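Local coordinates for putative nucleoprotein (Infectious salmon anemia virus, PDB 4EWC) that encapsidates the negative-strand viral RNA, shielding it from nucleases and forming the ribonucleoprotein that serves as template for transcription and replication, at residues 281-284 / 288-291; 316-321 / 374-379; 379-384 / 558-563; 458-463 / 586-591. All coordinates share one frame; numbering follows the deposited sequence.

Interaction 1: residues 281-284 / 288-291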
# COMPACT_ATOMS: atom_id res chain seq x y z
N MSE A 281 23.11 -7.21 13.10
CA MSE A 281 23.99 -6.35 13.87
C MSE A 281 23.28 -5.83 15.11
O MSE A 281 23.85 -5.80 16.20
CB MSE A 281 24.48 -5.17 13.04
CG MSE A 281 25.18 -4.11 13.85
SE MSE A 281 25.46 -2.53 12.79
CE MSE A 281 24.17 -2.94 11.38
N MSE A 282 22.04 -5.41 14.93
CA MSE A 282 21.25 -4.91 16.05
C MSE A 282 21.07 -6.02 17.08
O MSE A 282 21.27 -5.80 18.28
CB MSE A 282 19.90 -4.39 15.56
CG MSE A 282 19.99 -3.31 14.50
SE MSE A 282 20.91 -1.78 15.29
CE MSE A 282 22.40 -1.72 14.13
N ARG A 283 20.71 -7.22 16.61
CA ARG A 283 20.52 -8.36 17.51
C ARG A 283 21.80 -8.71 18.28
O ARG A 283 21.74 -9.03 19.47
CB ARG A 283 19.96 -9.59 16.78
CG ARG A 283 18.46 -9.51 16.49
CD ARG A 283 17.97 -10.70 15.66
NE ARG A 283 16.52 -10.69 15.47
CZ ARG A 283 15.90 -11.17 14.39
NH1 ARG A 283 16.61 -11.70 13.39
NH2 ARG A 283 14.57 -11.11 14.30
N THR A 284 22.94 -8.61 17.61
CA THR A 284 24.24 -8.95 18.17
C THR A 284 24.67 -7.92 19.19
O THR A 284 25.53 -8.18 20.04
CB THR A 284 25.30 -9.03 17.05
OG1 THR A 284 24.89 -9.99 16.07
CG2 THR A 284 26.67 -9.44 17.57
N ASN A 288 16.55 -4.65 19.97
CA ASN A 288 15.43 -5.26 19.30
C ASN A 288 15.57 -5.06 17.79
O ASN A 288 15.90 -3.97 17.32
CB ASN A 288 14.14 -4.63 19.79
CG ASN A 288 12.92 -5.39 19.32
OD1 ASN A 288 12.63 -5.47 18.12
ND2 ASN A 288 12.19 -5.96 20.28
N ALA A 289 15.31 -6.11 17.03
CA ALA A 289 15.37 -6.03 15.57
C ALA A 289 14.56 -4.88 14.95
O ALA A 289 14.90 -4.41 13.88
CB ALA A 289 14.94 -7.38 14.97
N SER A 290 13.49 -4.45 15.61
CA SER A 290 12.65 -3.36 15.09
C SER A 290 13.42 -2.04 14.93
O SER A 290 13.06 -1.21 14.10
CB SER A 290 11.43 -3.13 15.98
OG SER A 290 10.63 -4.30 16.08
N TYR A 291 14.47 -1.86 15.72
CA TYR A 291 15.33 -0.69 15.66
C TYR A 291 16.29 -0.70 14.49
O TYR A 291 17.18 0.16 14.42
CB TYR A 291 16.13 -0.56 16.96
CG TYR A 291 15.26 -0.46 18.17
CD1 TYR A 291 14.12 0.34 18.15
CD2 TYR A 291 15.55 -1.18 19.32
CE1 TYR A 291 13.31 0.42 19.24
CE2 TYR A 291 14.73 -1.11 20.43
CZ TYR A 291 13.61 -0.30 20.38
OH TYR A 291 12.80 -0.22 21.48

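Interaction 2: residues 316-321 / 374-379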
# COMPACT_ATOMS: atom_id res chain seq x y z
N LEU A 316 23.86 4.11 15.37
CA LEU A 316 25.30 4.08 15.51
C LEU A 316 25.74 4.72 16.82
O LEU A 316 26.61 4.18 17.52
CB LEU A 316 25.97 4.79 14.33
CG LEU A 316 25.81 4.15 12.95
CD1 LEU A 316 26.55 4.98 11.94
CD2 LEU A 316 26.30 2.71 12.93
N ASP A 317 25.14 5.86 17.15
CA ASP A 317 25.48 6.58 18.38
C ASP A 317 24.98 5.85 19.61
O ASP A 317 25.64 5.86 20.62
CB ASP A 317 24.84 7.97 18.39
CG ASP A 317 25.34 8.86 17.28
OD1 ASP A 317 26.53 8.78 16.90
OD2 ASP A 317 24.51 9.65 16.78
N LEU A 318 23.81 5.23 19.50
CA LEU A 318 23.17 4.63 20.66
C LEU A 318 23.92 3.38 21.05
O LEU A 318 24.09 3.09 22.23
CB LEU A 318 21.70 4.30 20.36
CG LEU A 318 20.79 5.44 19.89
CD1 LEU A 318 19.44 4.91 19.45
CD2 LEU A 318 20.63 6.48 20.97
N MSE A 319 24.35 2.64 20.04
CA MSE A 319 25.07 1.40 20.27
C MSE A 319 26.41 1.75 20.89
O MSE A 319 26.92 1.03 21.75
CB MSE A 319 25.31 0.68 18.95
CG MSE A 319 24.12 -0.05 18.38
SE MSE A 319 24.57 -0.60 16.56
CE MSE A 319 26.37 -1.24 16.94
N GLY A 320 26.97 2.85 20.43
CA GLY A 320 28.21 3.35 20.99
C GLY A 320 28.03 3.68 22.47
O GLY A 320 28.92 3.42 23.29
N MSE A 321 26.87 4.25 22.80
CA MSE A 321 26.54 4.65 24.16
C MSE A 321 26.31 3.44 25.07
O MSE A 321 26.66 3.48 26.24
CB MSE A 321 25.32 5.56 24.19
CG MSE A 321 25.61 7.02 23.92
SE MSE A 321 24.03 8.17 23.84
CE MSE A 321 23.51 8.02 25.74
N THR A 374 12.99 3.15 25.50
CA THR A 374 12.01 4.20 25.30
C THR A 374 12.51 5.15 24.22
O THR A 374 11.78 5.48 23.30
CB THR A 374 11.79 5.02 26.60
OG1 THR A 374 11.57 4.14 27.70
CG2 THR A 374 10.61 5.97 26.44
N LEU A 375 13.77 5.57 24.34
CA LEU A 375 14.39 6.49 23.38
C LEU A 375 14.39 5.93 21.95
O LEU A 375 13.96 6.59 21.01
CB LEU A 375 15.81 6.85 23.80
CG LEU A 375 16.49 7.79 22.79
CD1 LEU A 375 15.77 9.13 22.71
CD2 LEU A 375 17.97 7.99 23.07
N CYS A 376 14.87 4.70 21.81
CA CYS A 376 14.84 3.99 20.55
C CYS A 376 13.44 3.96 19.96
O CYS A 376 13.27 4.27 18.77
CB CYS A 376 15.35 2.56 20.74
SG CYS A 376 17.09 2.49 21.13
N THR A 377 12.46 3.59 20.78
CA THR A 377 11.07 3.51 20.32
C THR A 377 10.59 4.88 19.85
O THR A 377 9.90 4.98 18.83
CB THR A 377 10.13 3.01 21.41
OG1 THR A 377 10.48 1.67 21.76
CG2 THR A 377 8.69 3.03 20.93
N SER A 378 10.96 5.93 20.59
CA SER A 378 10.56 7.27 20.23
C SER A 378 11.11 7.63 18.86
O SER A 378 10.46 8.31 18.07
CB SER A 378 11.02 8.29 21.29
OG SER A 378 12.42 8.50 21.26
N PHE A 379 12.32 7.15 18.59
CA PHE A 379 12.98 7.42 17.33
C PHE A 379 12.26 6.78 16.15
O PHE A 379 12.34 7.28 15.04
CB PHE A 379 14.44 6.99 17.42
CG PHE A 379 15.34 8.07 17.92
CD1 PHE A 379 15.27 9.35 17.37
CD2 PHE A 379 16.26 7.83 18.93
CE1 PHE A 379 16.10 10.37 17.82
CE2 PHE A 379 17.08 8.85 19.40
CZ PHE A 379 17.00 10.13 18.84

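Interaction 3: residues 379-384 / 558-563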
# COMPACT_ATOMS: atom_id res chain seq x y z
N PHE A 379 12.32 7.15 18.59
CA PHE A 379 12.98 7.42 17.33
C PHE A 379 12.26 6.78 16.15
O PHE A 379 12.34 7.28 15.04
CB PHE A 379 14.44 6.99 17.42
CG PHE A 379 15.34 8.07 17.92
CD1 PHE A 379 15.27 9.35 17.37
CD2 PHE A 379 16.26 7.83 18.93
CE1 PHE A 379 16.10 10.37 17.82
CE2 PHE A 379 17.08 8.85 19.40
CZ PHE A 379 17.00 10.13 18.84
N LEU A 380 11.53 5.71 16.41
CA LEU A 380 10.65 5.13 15.40
C LEU A 380 9.43 6.00 15.16
O LEU A 380 8.91 6.05 14.05
CB LEU A 380 10.16 3.75 15.83
CG LEU A 380 11.17 2.67 16.18
CD1 LEU A 380 10.39 1.40 16.40
CD2 LEU A 380 12.23 2.49 15.08
N ILE A 381 8.94 6.65 16.20
CA ILE A 381 7.86 7.61 16.06
C ILE A 381 8.31 8.95 15.43
O ILE A 381 7.65 9.48 14.52
CB ILE A 381 7.21 7.90 17.43
CG1 ILE A 381 6.61 6.63 18.03
CG2 ILE A 381 6.14 9.00 17.31
CD1 ILE A 381 6.37 6.73 19.54
N ASP A 382 9.42 9.50 15.92
CA ASP A 382 9.93 10.78 15.45
C ASP A 382 11.41 10.67 15.07
O ASP A 382 12.26 10.85 15.93
CB ASP A 382 9.82 11.82 16.56
CG ASP A 382 8.42 12.38 16.70
OD1 ASP A 382 7.94 13.02 15.73
OD2 ASP A 382 7.80 12.19 17.79
N PRO A 383 11.70 10.39 13.79
CA PRO A 383 13.08 10.13 13.32
C PRO A 383 14.09 11.20 13.77
O PRO A 383 13.73 12.37 13.91
CB PRO A 383 12.95 10.17 11.78
CG PRO A 383 11.52 9.89 11.51
CD PRO A 383 10.71 10.36 12.69
N PRO A 384 15.35 10.80 13.97
CA PRO A 384 16.43 11.74 14.29
C PRO A 384 16.74 12.64 13.09
O PRO A 384 16.27 12.35 11.99
CB PRO A 384 17.63 10.82 14.56
CG PRO A 384 17.34 9.60 13.72
CD PRO A 384 15.85 9.42 13.75
N LYS A 558 0.46 8.28 24.60
CA LYS A 558 -0.76 9.01 24.26
C LYS A 558 -0.56 9.74 22.94
O LYS A 558 -1.42 9.67 22.05
CB LYS A 558 -1.14 9.99 25.39
CG LYS A 558 -2.42 10.79 25.13
CD LYS A 558 -3.55 9.93 24.59
CE LYS A 558 -4.82 10.74 24.37
NZ LYS A 558 -5.46 11.16 25.66
N SER A 559 0.58 10.43 22.81
CA SER A 559 0.92 11.22 21.62
C SER A 559 0.93 10.36 20.36
O SER A 559 0.42 10.77 19.31
CB SER A 559 2.30 11.84 21.78
OG SER A 559 2.38 12.65 22.95
N ALA A 560 1.55 9.19 20.49
CA ALA A 560 1.60 8.19 19.44
C ALA A 560 0.20 7.88 18.93
O ALA A 560 -0.07 7.96 17.73
CB ALA A 560 2.24 6.93 19.96
N SER A 561 -0.69 7.52 19.86
CA SER A 561 -2.03 7.12 19.47
C SER A 561 -2.77 8.29 18.86
O SER A 561 -3.51 8.13 17.88
CB SER A 561 -2.81 6.54 20.64
OG SER A 561 -3.98 5.88 20.17
N GLU A 562 -2.57 9.47 19.44
CA GLU A 562 -3.21 10.68 18.95
C GLU A 562 -2.82 10.93 17.49
O GLU A 562 -3.65 11.29 16.65
CB GLU A 562 -2.83 11.89 19.82
N ARG A 563 -1.54 10.72 17.19
CA ARG A 563 -1.03 10.92 15.84
C ARG A 563 -1.37 9.81 14.83
O ARG A 563 -1.62 10.11 13.66
CB ARG A 563 0.47 11.13 15.90
CG ARG A 563 0.84 12.56 16.15
CD ARG A 563 2.27 12.81 15.75
NE ARG A 563 3.16 12.77 16.90
CZ ARG A 563 4.45 12.52 16.82
NH1 ARG A 563 5.00 12.27 15.65
NH2 ARG A 563 5.19 12.50 17.93

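Interaction 4: residues 458-463 / 586-591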
# COMPACT_ATOMS: atom_id res chain seq x y z
N ASP A 458 5.02 2.46 -0.38
CA ASP A 458 4.16 3.26 -1.25
C ASP A 458 4.98 4.29 -2.00
O ASP A 458 4.82 4.49 -3.20
CB ASP A 458 3.08 3.97 -0.46
CG ASP A 458 2.12 3.02 0.21
OD1 ASP A 458 1.27 2.46 -0.51
OD2 ASP A 458 2.21 2.85 1.47
N ILE A 459 5.88 4.95 -1.27
CA ILE A 459 6.73 5.97 -1.85
C ILE A 459 7.64 5.37 -2.91
O ILE A 459 7.67 5.87 -4.05
CB ILE A 459 7.57 6.72 -0.79
CG1 ILE A 459 6.67 7.42 0.21
CG2 ILE A 459 8.50 7.75 -1.47
CD1 ILE A 459 7.44 8.21 1.26
N ILE A 460 8.38 4.34 -2.51
CA ILE A 460 9.21 3.55 -3.44
C ILE A 460 8.45 3.21 -4.71
O ILE A 460 8.93 3.45 -5.81
CB ILE A 460 9.64 2.20 -2.82
CG1 ILE A 460 10.60 2.42 -1.65
CG2 ILE A 460 10.27 1.34 -3.88
CD1 ILE A 460 11.93 2.97 -2.06
N GLU A 461 7.25 2.65 -4.55
CA GLU A 461 6.48 2.25 -5.72
C GLU A 461 6.15 3.44 -6.62
O GLU A 461 6.27 3.36 -7.84
CB GLU A 461 5.21 1.52 -5.33
CG GLU A 461 4.47 0.94 -6.51
CD GLU A 461 4.90 -0.49 -6.78
OE1 GLU A 461 5.10 -1.23 -5.79
OE2 GLU A 461 5.02 -0.86 -7.98
N ASN A 462 5.72 4.55 -6.03
CA ASN A 462 5.46 5.73 -6.86
C ASN A 462 6.73 6.41 -7.40
O ASN A 462 6.68 7.10 -8.42
CB ASN A 462 4.59 6.74 -6.12
CG ASN A 462 3.17 6.26 -5.98
OD1 ASN A 462 2.28 6.70 -6.71
ND2 ASN A 462 2.96 5.34 -5.04
N ALA A 463 7.85 6.24 -6.70
CA ALA A 463 9.08 6.90 -7.10
C ALA A 463 9.62 6.30 -8.40
O ALA A 463 9.92 7.03 -9.33
CB ALA A 463 10.11 6.84 -5.99
N VAL A 586 3.34 0.44 5.58
CA VAL A 586 4.00 -0.74 5.05
C VAL A 586 5.32 -0.32 4.43
O VAL A 586 5.42 0.75 3.81
CB VAL A 586 3.14 -1.49 3.98
CG1 VAL A 586 3.93 -2.65 3.38
CG2 VAL A 586 1.88 -2.01 4.61
N GLY A 587 6.35 -1.13 4.61
CA GLY A 587 7.59 -0.86 3.93
C GLY A 587 8.10 -2.10 3.26
O GLY A 587 7.42 -3.13 3.14
N LEU A 588 9.32 -1.98 2.77
CA LEU A 588 10.11 -3.13 2.39
C LEU A 588 10.31 -3.88 3.72
O LEU A 588 10.13 -3.30 4.79
CB LEU A 588 11.42 -2.63 1.77
CG LEU A 588 11.50 -2.13 0.31
CD1 LEU A 588 10.35 -1.27 -0.15
CD2 LEU A 588 12.77 -1.37 0.07
N PHE A 589 10.64 -5.16 3.68
CA PHE A 589 10.78 -5.96 4.94
C PHE A 589 9.52 -6.17 5.76
O PHE A 589 9.60 -6.62 6.89
CB PHE A 589 11.85 -5.43 5.90
CG PHE A 589 13.04 -4.87 5.21
CD1 PHE A 589 13.91 -5.70 4.52
CD2 PHE A 589 13.29 -3.50 5.24
CE1 PHE A 589 15.00 -5.19 3.87
CE2 PHE A 589 14.39 -2.98 4.59
CZ PHE A 589 15.25 -3.83 3.91
N SER A 590 8.36 -5.85 5.21
CA SER A 590 7.12 -5.92 5.99
C SER A 590 6.58 -7.35 6.01
O SER A 590 5.70 -7.68 6.79
CB SER A 590 6.07 -4.98 5.42
OG SER A 590 5.56 -5.54 4.21
N ILE A 591 7.11 -8.16 5.10
CA ILE A 591 6.90 -9.61 5.10
C ILE A 591 8.24 -10.30 5.39
O ILE A 591 9.23 -10.06 4.70
CB ILE A 591 6.38 -10.10 3.73
CG1 ILE A 591 4.99 -9.54 3.43
CG2 ILE A 591 6.39 -11.61 3.70
CD1 ILE A 591 4.43 -9.99 2.08

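Interaction 1: residues 281-284 / 288-291
Ala289 and Arg283 meet where helix 279-284 ends and the chain, after a short loop, enters a 3-10 turn at 289-291. The nearest atoms of the contact are on this side, which is the more exposed one. Arg283 sets CG beside its backbone N (chi1 -78°) and runs extended to NE, which comes 3.7 Å from Ala289 CB; the methyl approaches the guanidinium obliquely. Alanine is small enough to sit beside the arginine while also packing against Trp514 of the second subunit.

The buried side covers more surface, though its atoms stand farther apart. There Met282, a selenomethionine in the crystal, turns its CB toward 288-291, with Asn288 O 4.4 Å from that atom. Its chain then leads off, SE passing Tyr291 O at 4.3 Å, among Phe287, Thr292, Ala295, Ala315 and Met319. A long, flexible, apolar side chain suits so many largely apolar neighbours.

Asn288 shapes the turn itself. Its OD1 receives Ser290 N on a lone pair in the carbonyl plane, 2.8 Å away and nearly straight at 172°, an Asx turn, while Tyr291 N bonds to Asn288 O at 3.0 Å. Tyr291 OH pairs with Thr377 OG1 on helix 369-381.

Only van der Waals contact joins the two segments, which implies that their fit depends on shape and that the turn's polar bonds, made within itself and to its surroundings, fix its form.

Interaction 2: residues 316-321 / 374-379
Leu318 reaches across to three side chains of 374-379 and makes every close contact between these two segments. Its two methyls divide the work: CD2 approaches Leu375 CD2 at 3.7 Å, whereas CD1 lies 3.8 Å from Cys376 SG and, more distantly, 4.3 Å from Phe379 CD2, obliquely to that ring. A branched leucine suits this place, since one residue can address neighbours on successive turns. Leu375 answers with CG anti to its backbone N (chi1 178°), which extends the side chain toward the opposite helix, and the two leucines meet at a slant.

Both segments belong to the virus nucleoprotein's helical bundle, and here the axes of the two segments run antiparallel (176°), 11.9 Å apart at closest approach. That is a wide spacing, and large side chains from both helices meet in between.

A second shell packs round the first. Thr356 packs on Leu375 and Gln352 on Phe379, both from helix 350-358, while Tyr291 touches Cys376. Helix 334-346 packs on another face of helix 315-326. Farther round helix 369-381, Thr377 OG1 bonds to Asp373 O, a common way for threonine to be accommodated in a helix, and Thr374 and Thr377 pack on Leu537 of the second subunit.

Interaction 3: residues 379-384 / 558-563
Arg563 reaches from helix 550-564 to Asp382, just beyond the end of helix 369-381, and its course explains the contact. CB leaves the helix already pointed at the other segment. CG, CD and NE then serve as the span: the chain bends at the CG-CD bond (chi3 -99°) and carries the guanidinium across. Only the end group touches. Arg563 NH2 donates to Asp382 OD2 at 2.6 Å, almost straight at 173°, in the guanidinium plane and on the syn side of the carboxylate. Arg563 NH1 donates to Asp382 OD1 at 3.0 Å with a less direct approach, from above the carboxylate plane. The two groups are thus tilted rather than coplanar, their planes 31° apart, and the grip is an end-on, two-nitrogen salt bridge. Arg563 NH2 also lies 3.7 Å from Ile381 CG2, which sits obliquely to the guanidinium.

Ile381 forms the more buried, apolar side, its CD1 4.2 Å from Ala560 CB. A beta-branched residue can thus offer one methyl to the arginine and another end to the alanine, whose small size is consistent with the close backbone; Gln530 of the second subunit packs on it. The backbone O of Asp382 bonds to Gln352 NE2.

This is a bidentate aspartate-arginine salt bridge with an apolar flank, fastening the helical bundle to the C-terminal region of the nucleoprotein.

Interaction 4: residues 458-463 / 586-591
Ile460 and Leu588 supply the apolar part of the contact: Ile460 CG1 meets Leu588 CD1 at 4.0 Å, the side chains crossing at about a right angle. Leu588 holds CG beside its backbone N (chi1 -80°), which brings its end nearer helix 457-463. Val447 of helix 438-449 packs on both residues, so branched aliphatic chains suit a place enclosed from several directions.

The polar part works by mediation. Asp458 OD2 stands 4.5 Å from Val586 O, and two acceptors cannot bond to each other. Instead Ser584 OG bonds to both Asp458 OD2 and Val586 N, while Asp458 OD1 forms a salt bridge with Arg469. A buried carboxylate is thereby satisfied at both oxygens. Val586 is also tied by its backbone to Ala457.

Bonds within each segment set the shapes. Asp458 O accepts from Asn462 N at 3.0 Å and from Asn462 ND2 at 2.8 Å, from opposite faces of its plane, so the side chain adds a second bond to the carbonyl already used by the helix. On the other segment a type II turn runs from Gly587 to Ser590, with Phe589 at positive phi (65°); the Phe589 ring meets Trp514 of the second subunit.

Direct contact is thus slight and apolar, and the chemistry implies that the charged and hydroxyl groups nearby tie the helix, through Ser584, to the residue just before the turn.

Interactions 1 and 2 adjoin within the helical-bundle region, where the turn of 288-291 touches helix 369-381 through Tyr291. Interactions 2 and 3 share helix 369-381 and Phe379, one using its middle and the other its C-terminal end. Interactions 2 and 4 are buried and touch through apolar side chains, although the latter has a charged group beside it. Interaction 1 is buried on one flank and exposed at Arg283. Interaction 3, partly buried and farthest from the chain's centre, is the one joined by a direct salt bridge. Interaction 4 stands apart in the C-terminal region, about 20 Å or more from the others between centres. All four reach the second subunit.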